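Local coordinates for protein acetyltransferase, GNAT family (Streptococcus agalactiae 2603V/R, PDB 2PC1) that probably transfers an acyl group, most likely acetyl from acetyl-coenzyme A as in other GNAT-family enzymes, to an acceptor that is not identified, at residues 35-40 and 83-88; 109-114 and 142-147; 104-109 and 181-186. All blocks are in the same frame, centred on the assembly; numbering follows the deposited sequence. Where two conformers were deposited one is given.

In the fold
From the N terminus, contact 1 comes first: strand 81-91 returns beneath helix 30-46, closing a loop of 42 residues that includes helix 61-70 and strand 73-78. The chain then runs through residues 104-109 into strand 111-119. Contact 2 pairs that strand with strand 144-149, the two ends of a beta-alpha-beta unit built round helix 127-139. Contact 3 brings 104-109 against strand 177-183 near the C terminus, so the loop it closes encloses contact 2. Contacts 2 and 3 share His109, and their centres are 7 Å apart. Contact 1 lies on the other side of the chain's centre, but Val88 packs on Phe114, joining it to contact 2 through the common sheet.

Contact 1 (35-40 and 83-88); sequences LLIEEA and ATYAAV
Leu36 places a methyl group against strand backbone where the strand is bulged: Ala83 and Thr84 both face Gly76, a classic beta bulge. Its CD2 lies 3.6 Å from Ala83 O and equally close to Thr84 CA, so the branch rests on the peptide joining the two residues. With CG anti to the backbone N (chi1 171°), the side chain reaches from the helix toward the strand. The same CD2 also meets the first carbon of the next side chain, at 4.1 Å from Tyr85 CB.

One helical position on, in the conformer given, Ile37 CD1 comes obliquely and loosely to the Tyr85 ring, 4.4 Å from Tyr85 CD2. Tyr85 is the strand residue whose CB points to the helix, whereas those of Ala83 and Thr84 point away. No hydrogen bond crosses the interface, and the two segments bury only 159 Å² together; it is apolar packing at a few points. The short axes are perpendicular, 9.1 Å apart at closest approach, which limits the overlap to one end of the strand segment.

The hydroxyl of Tyr85 is hydrogen-bonded to Asp67 in helix 61-70. Leu36 also touches Ala118 of strand 111-119, and Ile37 packs on Trp52. Helix 30-46 therefore lies over one face of the sheet, while Thr84 and Ala86 meet Phe132 of helix 127-139 on the opposite face.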
ATOM      1  N   LEU A  35     -14.490  -5.996   3.458  1.00 10.37           N
ATOM      2  CA  LEU A  35     -14.393  -7.452   3.258  1.00 11.88           C
ATOM      3  C   LEU A  35     -12.992  -7.816   2.845  1.00 11.51           C
ATOM      4  O   LEU A  35     -12.408  -8.787   3.358  1.00 12.86           O
ATOM      5  CB  LEU A  35     -15.392  -7.933   2.197  1.00 12.89           C
ATOM      6  CG  LEU A  35     -16.845  -7.908   2.633  1.00 17.05           C
ATOM      7  CD1 LEU A  35     -17.817  -7.973   1.439  1.00 19.62           C
ATOM      8  CD2 LEU A  35     -17.147  -9.036   3.623  1.00 16.88           C
ATOM      9  N   LEU A  36     -12.404  -7.050   1.926  1.00 12.29           N
ATOM     10  CA  LEU A  36     -11.075  -7.298   1.436  1.00 14.21           C
ATOM     11  C   LEU A  36     -10.071  -7.096   2.540  1.00 12.77           C
ATOM     12  O   LEU A  36      -9.193  -7.920   2.732  1.00 13.18           O
ATOM     13  CB  LEU A  36     -10.761  -6.363   0.243  1.00 14.59           C
ATOM     14  CG  LEU A  36      -9.328  -6.320  -0.288  1.00 16.33           C
ATOM     15  CD1 LEU A  36      -8.780  -7.710  -0.624  1.00 21.34           C
ATOM     16  CD2 LEU A  36      -9.259  -5.416  -1.522  1.00 21.24           C
ATOM     17  N   ILE A  37     -10.207  -6.016   3.297  1.00 11.63           N
ATOM     18  CA  ILE A  37      -9.301  -5.738   4.423  0.50 10.60           C
ATOM     19  C   ILE A  37      -9.320  -6.888   5.426  1.00 12.47           C
ATOM     20  O   ILE A  37      -8.273  -7.301   5.924  1.00 11.86           O
ATOM     21  CB  ILE A  37      -9.690  -4.420   5.149  0.50 11.15           C
ATOM     22  CG1 ILE A  37      -9.357  -3.188   4.281  0.50 13.35           C
ATOM     23  CG2 ILE A  37      -8.989  -4.274   6.489  0.50 13.72           C
ATOM     24  CD1 ILE A  37      -7.853  -2.901   4.106  0.50 12.35           C
ATOM     25  N   GLU A  38     -10.505  -7.385   5.753  1.00 11.26           N
ATOM     26  CA  GLU A  38     -10.596  -8.467   6.738  1.00 11.49           C
ATOM     27  C   GLU A  38      -9.982  -9.732   6.191  1.00 11.56           C
ATOM     28  O   GLU A  38      -9.359 -10.485   6.944  1.00 11.95           O
ATOM     29  CB  GLU A  38     -12.036  -8.682   7.216  1.00 12.68           C
ATOM     30  CG  GLU A  38     -12.590  -7.516   7.993  1.00 12.43           C
ATOM     31  CD  GLU A  38     -11.811  -7.189   9.260  1.00 13.50           C
ATOM     32  OE1 GLU A  38     -11.134  -8.080   9.817  1.00 16.02           O
ATOM     33  OE2 GLU A  38     -11.905  -6.011   9.672  1.00 20.07           O
ATOM     34  N   GLU A  39     -10.154 -10.003   4.899  1.00 11.38           N
ATOM     35  CA  GLU A  39      -9.513 -11.170   4.287  1.00 12.38           C
ATOM     36  C   GLU A  39      -8.003 -11.043   4.409  1.00 13.07           C
ATOM     37  O   GLU A  39      -7.296 -11.985   4.822  1.00 13.68           O
ATOM     38  CB  GLU A  39      -9.979 -11.370   2.831  1.00 13.59           C
ATOM     39  CG  GLU A  39     -11.446 -11.854   2.691  1.00 16.67           C
ATOM     40  CD  GLU A  39     -11.983 -11.746   1.250  1.00 23.33           C
ATOM     41  OE1 GLU A  39     -11.166 -11.589   0.315  1.00 29.42           O
ATOM     42  OE2 GLU A  39     -13.223 -11.790   1.064  1.00 28.08           O
ATOM     43  N   ALA A  40      -7.497  -9.869   4.074  1.00 12.86           N
ATOM     44  CA  ALA A  40      -6.091  -9.628   4.161  1.00 12.48           C
ATOM     45  C   ALA A  40      -5.556  -9.725   5.590  1.00 12.99           C
ATOM     46  O   ALA A  40      -4.478 -10.280   5.833  1.00 12.95           O
ATOM     47  CB  ALA A  40      -5.743  -8.277   3.537  1.00 14.67           C
ATOM     48  N   ALA A  83     -10.949  -5.872  -6.211  1.00 15.15           N
ATOM     49  CA  ALA A  83      -9.914  -6.843  -5.939  1.00 15.31           C
ATOM     50  C   ALA A  83      -8.751  -6.345  -5.080  1.00 15.70           C
ATOM     51  O   ALA A  83      -8.036  -7.127  -4.453  1.00 16.45           O
ATOM     52  CB  ALA A  83      -9.374  -7.351  -7.247  1.00 16.35           C
ATOM     53  N   THR A  84      -8.472  -5.046  -5.117  1.00 11.26           N
ATOM     54  CA  THR A  84      -7.331  -4.488  -4.429  1.00 11.30           C
ATOM     55  C   THR A  84      -7.720  -3.121  -3.878  1.00 10.75           C
ATOM     56  O   THR A  84      -8.593  -2.451  -4.393  1.00 10.67           O
ATOM     57  CB  THR A  84      -6.120  -4.304  -5.350  1.00 11.23           C
ATOM     58  OG1 THR A  84      -6.450  -3.397  -6.417  1.00 12.73           O
ATOM     59  CG2 THR A  84      -5.658  -5.626  -5.970  1.00 13.56           C
ATOM     60  N   TYR A  85      -6.982  -2.714  -2.866  1.00 10.03           N
ATOM     61  CA  TYR A  85      -7.134  -1.421  -2.206  1.00 10.40           C
ATOM     62  C   TYR A  85      -5.786  -0.890  -1.811  1.00  9.70           C
ATOM     63  O   TYR A  85      -4.912  -1.672  -1.397  1.00 11.12           O
ATOM     64  CB  TYR A  85      -7.991  -1.579  -0.944  1.00 10.17           C
ATOM     65  CG  TYR A  85      -8.141  -0.280  -0.190  1.00 10.58           C
ATOM     66  CD1 TYR A  85      -9.123   0.594  -0.546  1.00  9.09           C
ATOM     67  CD2 TYR A  85      -7.294   0.064   0.857  1.00 10.48           C
ATOM     68  CE1 TYR A  85      -9.276   1.795   0.121  1.00 10.19           C
ATOM     69  CE2 TYR A  85      -7.434   1.259   1.524  1.00 10.12           C
ATOM     70  CZ  TYR A  85      -8.404   2.118   1.137  1.00 10.30           C
ATOM     71  OH  TYR A  85      -8.586   3.339   1.786  1.00 11.78           O
ATOM     72  N   ALA A  86      -5.600   0.417  -1.890  1.00 10.23           N
ATOM     73  CA  ALA A  86      -4.477   1.079  -1.236  1.00 10.32           C
ATOM     74  C   ALA A  86      -4.833   2.509  -0.975  1.00 10.29           C
ATOM     75  O   ALA A  86      -5.644   3.095  -1.691  1.00 11.59           O
ATOM     76  CB  ALA A  86      -3.256   1.038  -2.067  1.00 11.26           C
ATOM     77  N   ALA A  87      -4.205   3.072   0.048  1.00 10.61           N
ATOM     78  CA  ALA A  87      -4.249   4.502   0.278  1.00 10.20           C
ATOM     79  C   ALA A  87      -2.990   5.131  -0.302  1.00 11.38           C
ATOM     80  O   ALA A  87      -1.885   4.621  -0.066  1.00 12.75           O
ATOM     81  CB  ALA A  87      -4.315   4.795   1.763  1.00 11.86           C
ATOM     82  N   VAL A  88      -3.138   6.214  -1.020  1.00 10.57           N
ATOM     83  CA  VAL A  88      -2.041   6.922  -1.680  1.00  9.49           C
ATOM     84  C   VAL A  88      -2.063   8.342  -1.131  1.00 11.19           C
ATOM     85  O   VAL A  88      -3.053   9.065  -1.301  1.00 12.84           O
ATOM     86  CB  VAL A  88      -2.219   6.935  -3.206  1.00 11.89           C
ATOM     87  CG1 VAL A  88      -1.085   7.703  -3.857  1.00 13.85           C
ATOM     88  CG2 VAL A  88      -2.293   5.521  -3.734  1.00 12.58           C
TER

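Contact 2 (109-114 and 142-147); sequences HRYLTF and GPDFRC
Tyr111 and Arg146 form a tightly packed part of this contact, a cation-pi stack in which the guanidinium lies flat on the phenol ring with the planes 14° apart. Arg146 CD sits over the ring centre, 3.7 Å from the Tyr111 centroid, and CZ is displaced toward the edge, 3.4 Å from Tyr111 CD2. Tyr111 CG stands between the backbone N and the carbonyl carbon (chi1 41°), turning the ring beneath the arginine. Asp144 fixes the guanidinium side-on: NE donates to OD1, and Arg146 NH2 to Asp144 OD2 at 2.8 Å on its syn lone pair. This two-point salt bridge restrains rotation of the guanidinium, whose charge is probably partly balanced by the carboxylate.

Three backbone bonds join the parallel strands: Leu112 N to Asp144 O, Arg146 N to Leu112 O (2.7 Å), and Phe114 N to Arg146 O, the longest at 3.2 Å. On the sheet face away from the arginine, Leu112 CD1 presses to 3.5 Å from Phe145 CE2, and Phe114 CZ approaches the same ring obliquely.

The start of the contact is looser and wetter. Arg110 is exposed, and its guanidinium forms a salt bridge with Asp90 of strand 81-91; a water donates to both Arg110 O and Asp144 OD2, spanning 4.3 Å between those oxygens.

Phe114 and Phe145 pack beneath Ile137 of helix 127-139, the crossover helix of this beta-alpha-beta unit. Strand 81-91 adjoins 111-119 on one side, and strand 177-183 adjoins 144-149 on the other.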
ATOM      1  N   HIS A 109      11.171  16.360   0.954  1.00 13.34           N
ATOM      2  CA  HIS A 109      10.104  16.377   1.937  1.00 11.37           C
ATOM      3  C   HIS A 109       8.802  15.804   1.397  1.00 12.52           C
ATOM      4  O   HIS A 109       8.026  15.230   2.137  1.00 11.86           O
ATOM      5  CB  HIS A 109       9.864  17.835   2.340  1.00 12.64           C
ATOM      6  CG  HIS A 109       8.877  18.015   3.442  1.00 11.22           C
ATOM      7  ND1 HIS A 109       9.245  17.989   4.770  1.00 16.09           N
ATOM      8  CD2 HIS A 109       7.539  18.195   3.424  1.00 12.40           C
ATOM      9  CE1 HIS A 109       8.175  18.173   5.519  1.00 14.02           C
ATOM     10  NE2 HIS A 109       7.126  18.297   4.730  1.00 16.12           N
ATOM     11  N   ARG A 110       8.540  15.971   0.113  1.00 12.62           N
ATOM     12  CA  ARG A 110       7.232  15.641  -0.444  1.00 11.69           C
ATOM     13  C   ARG A 110       7.368  14.454  -1.357  1.00 12.68           C
ATOM     14  O   ARG A 110       8.225  14.439  -2.235  1.00 14.28           O
ATOM     15  CB  ARG A 110       6.703  16.806  -1.254  1.00 10.70           C
ATOM     16  CG  ARG A 110       5.418  16.522  -1.957  1.00 12.97           C
ATOM     17  CD  ARG A 110       5.024  17.659  -2.847  1.00 13.91           C
ATOM     18  NE  ARG A 110       3.711  17.417  -3.397  1.00 15.44           N
ATOM     19  CZ  ARG A 110       3.080  18.260  -4.198  1.00 17.03           C
ATOM     20  NH1 ARG A 110       3.652  19.407  -4.527  1.00 17.63           N
ATOM     21  NH2 ARG A 110       1.888  17.960  -4.652  1.00 16.76           N
ATOM     22  N   TYR A 111       6.557  13.437  -1.126  1.00 10.06           N
ATOM     23  CA  TYR A 111       6.604  12.204  -1.931  1.00 11.37           C
ATOM     24  C   TYR A 111       5.245  11.532  -1.887  1.00 11.44           C
ATOM     25  O   TYR A 111       4.369  11.981  -1.194  1.00 11.06           O
ATOM     26  CB  TYR A 111       7.756  11.284  -1.446  1.00 10.23           C
ATOM     27  CG  TYR A 111       7.878  11.230   0.050  1.00  9.55           C
ATOM     28  CD1 TYR A 111       7.026  10.450   0.810  1.00  9.18           C
ATOM     29  CD2 TYR A 111       8.841  11.974   0.716  1.00  9.79           C
ATOM     30  CE1 TYR A 111       7.104  10.453   2.197  1.00  9.80           C
ATOM     31  CE2 TYR A 111       8.914  11.989   2.075  1.00  9.96           C
ATOM     32  CZ  TYR A 111       8.064  11.191   2.810  1.00 10.60           C
ATOM     33  OH  TYR A 111       8.140  11.203   4.187  1.00 10.58           O
ATOM     34  N   LEU A 112       5.095  10.470  -2.648  1.00  9.85           N
ATOM     35  CA  LEU A 112       3.882   9.638  -2.605  1.00  9.88           C
ATOM     36  C   LEU A 112       4.148   8.430  -1.765  1.00 11.29           C
ATOM     37  O   LEU A 112       5.152   7.758  -1.962  1.00 12.54           O
ATOM     38  CB  LEU A 112       3.484   9.218  -4.021  1.00 11.91           C
ATOM     39  CG  LEU A 112       2.946  10.341  -4.877  1.00 13.02           C
ATOM     40  CD1 LEU A 112       2.872   9.900  -6.325  1.00 16.82           C
ATOM     41  CD2 LEU A 112       1.563  10.771  -4.409  1.00 16.65           C
ATOM     42  N   THR A 113       3.264   8.151  -0.837  1.00  9.96           N
ATOM     43  CA  THR A 113       3.389   6.977  -0.006  0.50  9.72           C
ATOM     44  C   THR A 113       2.156   6.099  -0.186  1.00 11.52           C
ATOM     45  O   THR A 113       1.044   6.606  -0.286  1.00 11.72           O
ATOM     46  CB  THR A 113       3.558   7.356   1.499  0.50 11.00           C
ATOM     47  OG1 THR A 113       4.590   8.353   1.632  0.50  7.11           O
ATOM     48  CG2 THR A 113       3.926   6.128   2.322  0.50  7.68           C
ATOM     49  N   PHE A 114       2.362   4.796  -0.230  1.00 10.22           N
ATOM     50  CA  PHE A 114       1.268   3.847  -0.261  1.00 11.30           C
ATOM     51  C   PHE A 114       1.142   3.210   1.096  1.00 12.22           C
ATOM     52  O   PHE A 114       2.131   2.746   1.632  1.00 13.71           O
ATOM     53  CB  PHE A 114       1.504   2.720  -1.290  1.00 11.29           C
ATOM     54  CG  PHE A 114       1.638   3.162  -2.733  1.00 10.77           C
ATOM     55  CD1 PHE A 114       1.315   4.426  -3.188  1.00 10.48           C
ATOM     56  CD2 PHE A 114       2.148   2.249  -3.660  1.00 12.43           C
ATOM     57  CE1 PHE A 114       1.475   4.756  -4.525  1.00 11.10           C
ATOM     58  CE2 PHE A 114       2.297   2.583  -5.000  1.00 13.25           C
ATOM     59  CZ  PHE A 114       1.968   3.817  -5.432  1.00 10.85           C
ATOM     60  N   GLY A 142       4.587  11.510  -9.466  1.00 15.26           N
ATOM     61  CA  GLY A 142       5.655  11.279  -8.497  1.00 13.43           C
ATOM     62  C   GLY A 142       6.692  12.368  -8.674  1.00 13.78           C
ATOM     63  O   GLY A 142       6.335  13.563  -8.649  1.00 15.67           O
ATOM     64  N   PRO A 143       7.961  12.010  -8.923  1.00 12.81           N
ATOM     65  CA  PRO A 143       8.496  10.687  -9.226  1.00 12.49           C
ATOM     66  C   PRO A 143       8.952   9.857  -8.026  1.00 11.94           C
ATOM     67  O   PRO A 143       9.469   8.778  -8.226  1.00 12.60           O
ATOM     68  CB  PRO A 143       9.696  11.021 -10.111  1.00 13.79           C
ATOM     69  CG  PRO A 143      10.210  12.305  -9.529  1.00 13.87           C
ATOM     70  CD  PRO A 143       8.994  13.060  -9.095  1.00 15.51           C
ATOM     71  N   ASP A 144       8.750  10.355  -6.809  1.00 11.45           N
ATOM     72  CA  ASP A 144       9.277   9.730  -5.595  1.00 10.29           C
ATOM     73  C   ASP A 144       8.148   8.980  -4.916  1.00 10.20           C
ATOM     74  O   ASP A 144       7.170   9.562  -4.461  1.00 10.31           O
ATOM     75  CB  ASP A 144       9.847  10.846  -4.717  1.00 10.43           C
ATOM     76  CG  ASP A 144      10.528  10.393  -3.480  1.00 12.48           C
ATOM     77  OD1 ASP A 144      10.497   9.206  -3.123  1.00 11.57           O
ATOM     78  OD2 ASP A 144      11.128  11.260  -2.808  1.00 13.05           O
ATOM     79  N   PHE A 145       8.296   7.662  -4.869  1.00  9.26           N
ATOM     80  CA  PHE A 145       7.324   6.752  -4.286  1.00  8.50           C
ATOM     81  C   PHE A 145       7.954   6.031  -3.114  1.00 10.07           C
ATOM     82  O   PHE A 145       9.053   5.498  -3.230  1.00  9.77           O
ATOM     83  CB  PHE A 145       6.882   5.715  -5.326  1.00 10.31           C
ATOM     84  CG  PHE A 145       6.097   6.311  -6.453  1.00 10.70           C
ATOM     85  CD1 PHE A 145       6.737   6.901  -7.534  1.00 10.53           C
ATOM     86  CD2 PHE A 145       4.714   6.292  -6.445  1.00 10.52           C
ATOM     87  CE1 PHE A 145       6.023   7.444  -8.585  1.00 10.53           C
ATOM     88  CE2 PHE A 145       4.007   6.820  -7.499  1.00 11.33           C
ATOM     89  CZ  PHE A 145       4.661   7.416  -8.537  1.00 12.29           C
ATOM     90  N   ARG A 146       7.259   6.002  -1.989  1.00  9.82           N
ATOM     91  CA  ARG A 146       7.774   5.328  -0.801  1.00  9.81           C
ATOM     92  C   ARG A 146       6.738   4.377  -0.212  1.00 10.58           C
ATOM     93  O   ARG A 146       5.541   4.503  -0.430  1.00 10.37           O
ATOM     94  CB  ARG A 146       8.202   6.352   0.207  1.00  9.82           C
ATOM     95  CG  ARG A 146       9.255   7.284  -0.393  1.00  9.62           C
ATOM     96  CD  ARG A 146       9.941   8.156   0.637  1.00 12.75           C
ATOM     97  NE  ARG A 146      10.735   9.160  -0.074  1.00 12.01           N
ATOM     98  CZ  ARG A 146      11.587   9.994   0.508  1.00 14.55           C
ATOM     99  NH1 ARG A 146      11.829   9.896   1.807  1.00 16.02           N
ATOM    100  NH2 ARG A 146      12.151  10.943  -0.203  1.00 13.38           N
ATOM    101  N   CYS A 147       7.195   3.422   0.555  1.00  9.92           N
ATOM    102  CA  CYS A 147       6.326   2.413   1.173  1.00 10.76           C
ATOM    103  C   CYS A 147       7.094   1.824   2.313  1.00 12.53           C
ATOM    104  O   CYS A 147       8.332   1.815   2.296  1.00 14.27           O
ATOM    105  CB  CYS A 147       5.973   1.330   0.170  1.00 12.14           C
ATOM    106  SG  CYS A 147       4.587   0.270   0.664  1.00 15.03           S
TER
HETATM  107  O   HOH W   1      10.375  13.791  -3.528  1.00 25.32           O

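Contact 3 (104-109 and 181-186); sequences WLHDNH and QKIKEK
The irregular backbone of 104-109 passes beside strand 181-183 without pairing with it, coming closest at Leu105 and Gln181, whose CA atoms are 7.2 Å apart. A side chain makes the link instead: Leu105 N donates to Gln181 OE1 at 2.8 Å, with an N-H...O angle of 149° and the donor tilted 25° from the carbonyl plane. Gln181 reaches it fully extended, CG anti to the backbone N (chi1 -179°). Its OE1 also meets the indole edge, 3.4 Å from Trp104 CE3, with the amide nearly perpendicular to the ring. The other end of the amide, NE2, is hydrogen-bonded to Asp144 and lies loosely over one face of the His106 ring.

That ring is oriented by its own loop, since Asn108 N donates to His106 ND1 in the ring plane (3.2 Å). On the more exposed side, Leu105 CD1 packs 4.1 Å from Ile183 CG1, and Ile183 CD1 rests 3.9 Å from His106 NE2.

A buried glutamine thus ties a connecting loop to the sheet by capturing a backbone N-H. The loop joins strands 81-91 and 111-119 and folds over the C-terminal strands of the mixed GNAT sheet.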
ATOM      1  N   TRP A 104      17.422   7.356   3.118  1.00 10.54           N
ATOM      2  CA  TRP A 104      16.650   7.437   1.884  1.00 10.70           C
ATOM      3  C   TRP A 104      17.577   7.732   0.711  1.00 13.38           C
ATOM      4  O   TRP A 104      18.729   8.196   0.885  1.00 14.35           O
ATOM      5  CB  TRP A 104      15.586   8.512   2.010  1.00 10.53           C
ATOM      6  CG  TRP A 104      14.527   8.226   3.017  1.00 10.61           C
ATOM      7  CD1 TRP A 104      14.352   8.816   4.248  1.00 11.20           C
ATOM      8  CD2 TRP A 104      13.495   7.265   2.894  1.00  9.94           C
ATOM      9  NE1 TRP A 104      13.267   8.287   4.875  1.00 12.01           N
ATOM     10  CE2 TRP A 104      12.723   7.314   4.077  1.00 10.82           C
ATOM     11  CE3 TRP A 104      13.131   6.364   1.887  1.00 11.85           C
ATOM     12  CZ2 TRP A 104      11.607   6.504   4.271  1.00  9.48           C
ATOM     13  CZ3 TRP A 104      12.029   5.581   2.082  1.00 10.73           C
ATOM     14  CH2 TRP A 104      11.276   5.660   3.272  1.00  9.05           C
ATOM     15  N   LEU A 105      17.106   7.455  -0.501  1.00 12.67           N
ATOM     16  CA  LEU A 105      17.888   7.712  -1.690  1.00 12.03           C
ATOM     17  C   LEU A 105      18.154   9.198  -1.835  1.00 12.30           C
ATOM     18  O   LEU A 105      19.186   9.585  -2.369  1.00 12.71           O
ATOM     19  CB  LEU A 105      17.158   7.189  -2.918  1.00 11.45           C
ATOM     20  CG  LEU A 105      16.849   5.700  -2.918  1.00 12.67           C
ATOM     21  CD1 LEU A 105      16.087   5.362  -4.179  1.00 15.36           C
ATOM     22  CD2 LEU A 105      18.103   4.882  -2.820  1.00 14.33           C
ATOM     23  N   HIS A 106      17.182  10.009  -1.428  1.00 14.28           N
ATOM     24  CA  HIS A 106      17.328  11.463  -1.260  1.00 14.73           C
ATOM     25  C   HIS A 106      16.288  11.912  -0.249  1.00 16.31           C
ATOM     26  O   HIS A 106      15.290  11.210  -0.045  1.00 16.53           O
ATOM     27  CB  HIS A 106      17.264  12.281  -2.591  1.00 13.66           C
ATOM     28  CG  HIS A 106      15.911  12.326  -3.251  1.00 15.83           C
ATOM     29  ND1 HIS A 106      14.810  12.941  -2.684  1.00 25.94           N
ATOM     30  CD2 HIS A 106      15.494  11.876  -4.460  1.00 22.88           C
ATOM     31  CE1 HIS A 106      13.771  12.829  -3.498  1.00 21.94           C
ATOM     32  NE2 HIS A 106      14.159  12.177  -4.578  1.00 18.37           N
ATOM     33  N   ASP A 107      16.466  13.124   0.297  1.00 18.89           N
ATOM     34  CA  ASP A 107      15.683  13.554   1.455  0.50 21.00           C
ATOM     35  C   ASP A 107      14.609  14.592   1.131  1.00 20.06           C
ATOM     36  O   ASP A 107      14.249  15.402   1.974  1.00 21.39           O
ATOM     37  CB  ASP A 107      16.609  14.081   2.557  0.50 22.66           C
ATOM     38  CG  ASP A 107      15.963  14.028   3.939  0.50 25.53           C
ATOM     39  OD1 ASP A 107      14.976  13.273   4.113  0.50 26.45           O
ATOM     40  OD2 ASP A 107      16.440  14.737   4.848  0.50 28.97           O
ATOM     41  N   ASN A 108      14.066  14.556  -0.080  1.00 18.78           N
ATOM     42  CA  ASN A 108      12.974  15.472  -0.384  1.00 18.17           C
ATOM     43  C   ASN A 108      11.816  15.266   0.610  1.00 16.74           C
ATOM     44  O   ASN A 108      11.552  14.162   1.087  1.00 15.20           O
ATOM     45  CB  ASN A 108      12.494  15.348  -1.829  1.00 23.93           C
ATOM     46  CG  ASN A 108      11.685  16.563  -2.292  1.00 26.21           C
ATOM     47  OD1 ASN A 108      10.498  16.693  -1.996  1.00 33.78           O
ATOM     48  ND2 ASN A 108      12.338  17.471  -3.014  1.00 30.28           N
ATOM     49  N   HIS A 109      11.171  16.360   0.954  1.00 13.34           N
ATOM     50  CA  HIS A 109      10.104  16.377   1.937  1.00 11.37           C
ATOM     51  C   HIS A 109       8.802  15.804   1.397  1.00 12.52           C
ATOM     52  O   HIS A 109       8.026  15.230   2.137  1.00 11.86           O
ATOM     53  CB  HIS A 109       9.864  17.835   2.340  1.00 12.64           C
ATOM     54  CG  HIS A 109       8.877  18.015   3.442  1.00 11.22           C
ATOM     55  ND1 HIS A 109       9.245  17.989   4.770  1.00 16.09           N
ATOM     56  CD2 HIS A 109       7.539  18.195   3.424  1.00 12.40           C
ATOM     57  CE1 HIS A 109       8.175  18.173   5.519  1.00 14.02           C
ATOM     58  NE2 HIS A 109       7.126  18.297   4.730  1.00 16.12           N
ATOM     59  N   GLN A 181      11.962   2.834  -1.287  1.00  8.30           N
ATOM     60  CA  GLN A 181      11.782   3.990  -2.151  1.00  9.17           C
ATOM     61  C   GLN A 181      12.039   3.614  -3.602  1.00  9.90           C
ATOM     62  O   GLN A 181      12.980   2.877  -3.909  1.00  9.78           O
ATOM     63  CB  GLN A 181      12.725   5.105  -1.711  1.00  9.93           C
ATOM     64  CG  GLN A 181      12.646   6.396  -2.511  1.00 10.27           C
ATOM     65  CD  GLN A 181      13.542   7.487  -1.945  1.00  9.99           C
ATOM     66  OE1 GLN A 181      14.436   7.229  -1.158  1.00 11.58           O
ATOM     67  NE2 GLN A 181      13.299   8.725  -2.368  1.00 11.34           N
ATOM     68  N   LYS A 182      11.179   4.126  -4.464  1.00  8.90           N
ATOM     69  CA  LYS A 182      11.316   3.996  -5.909  1.00  9.31           C
ATOM     70  C   LYS A 182      11.273   5.365  -6.516  1.00  8.72           C
ATOM     71  O   LYS A 182      10.395   6.167  -6.174  1.00  9.70           O
ATOM     72  CB  LYS A 182      10.166   3.175  -6.463  1.00 10.26           C
ATOM     73  CG  LYS A 182      10.148   3.112  -7.983  1.00 12.88           C
ATOM     74  CD  LYS A 182       9.011   2.261  -8.474  1.00 14.47           C
ATOM     75  CE  LYS A 182       8.977   2.199  -9.999  1.00 16.70           C
ATOM     76  NZ  LYS A 182      10.024   1.377 -10.585  1.00 15.66           N
ATOM     77  N   ILE A 183      12.227   5.656  -7.396  1.00 10.70           N
ATOM     78  CA  ILE A 183      12.180   6.852  -8.210  1.00 10.99           C
ATOM     79  C   ILE A 183      11.733   6.438  -9.622  1.00 11.74           C
ATOM     80  O   ILE A 183      12.415   5.639 -10.287  1.00 12.45           O
ATOM     81  CB  ILE A 183      13.563   7.526  -8.287  1.00 11.67           C
ATOM     82  CG1 ILE A 183      14.144   7.805  -6.892  1.00 12.01           C
ATOM     83  CG2 ILE A 183      13.467   8.831  -9.064  1.00 13.86           C
ATOM     84  CD1 ILE A 183      13.331   8.634  -6.029  1.00 15.65           C
ATOM     85  N   LYS A 184      10.573   6.927 -10.035  1.00 14.44           N
ATOM     86  CA  LYS A 184      10.031   6.671 -11.351  1.00 17.60           C
ATOM     87  C   LYS A 184      10.901   7.350 -12.408  1.00 22.03           C
ATOM     88  O   LYS A 184      11.181   8.539 -12.319  1.00 20.04           O
ATOM     89  CB  LYS A 184       8.596   7.203 -11.413  1.00 18.59           C
ATOM     90  CG  LYS A 184       7.821   6.866 -12.645  1.00 20.38           C
ATOM     91  CD  LYS A 184       6.437   7.469 -12.538  1.00 19.17           C
ATOM     92  CE  LYS A 184       5.565   7.076 -13.682  1.00 22.46           C
ATOM     93  NZ  LYS A 184       4.341   7.859 -13.636  1.00 19.94           N
ATOM     94  N   GLU A 185      11.336   6.572 -13.392  1.00 30.25           N
ATOM     95  CA  GLU A 185      11.987   7.123 -14.567  1.00 37.20           C
ATOM     96  C   GLU A 185      10.893   7.147 -15.620  1.00 42.53           C
ATOM     97  O   GLU A 185      10.479   6.092 -16.113  1.00 45.01           O
ATOM     98  CB  GLU A 185      13.162   6.251 -15.004  1.00 38.04           C
ATOM     99  N   LYS A 186      10.388   8.347 -15.905  1.00 46.29           N
ATOM    100  CA  LYS A 186       9.304   8.538 -16.868  1.00 49.26           C
ATOM    101  C   LYS A 186       9.879   8.765 -18.263  1.00 51.02           C
ATOM    102  O   LYS A 186      10.692   7.968 -18.744  1.00 53.48           O
ATOM    103  CB  LYS A 186       8.430   9.726 -16.462  1.00 49.65           C
TER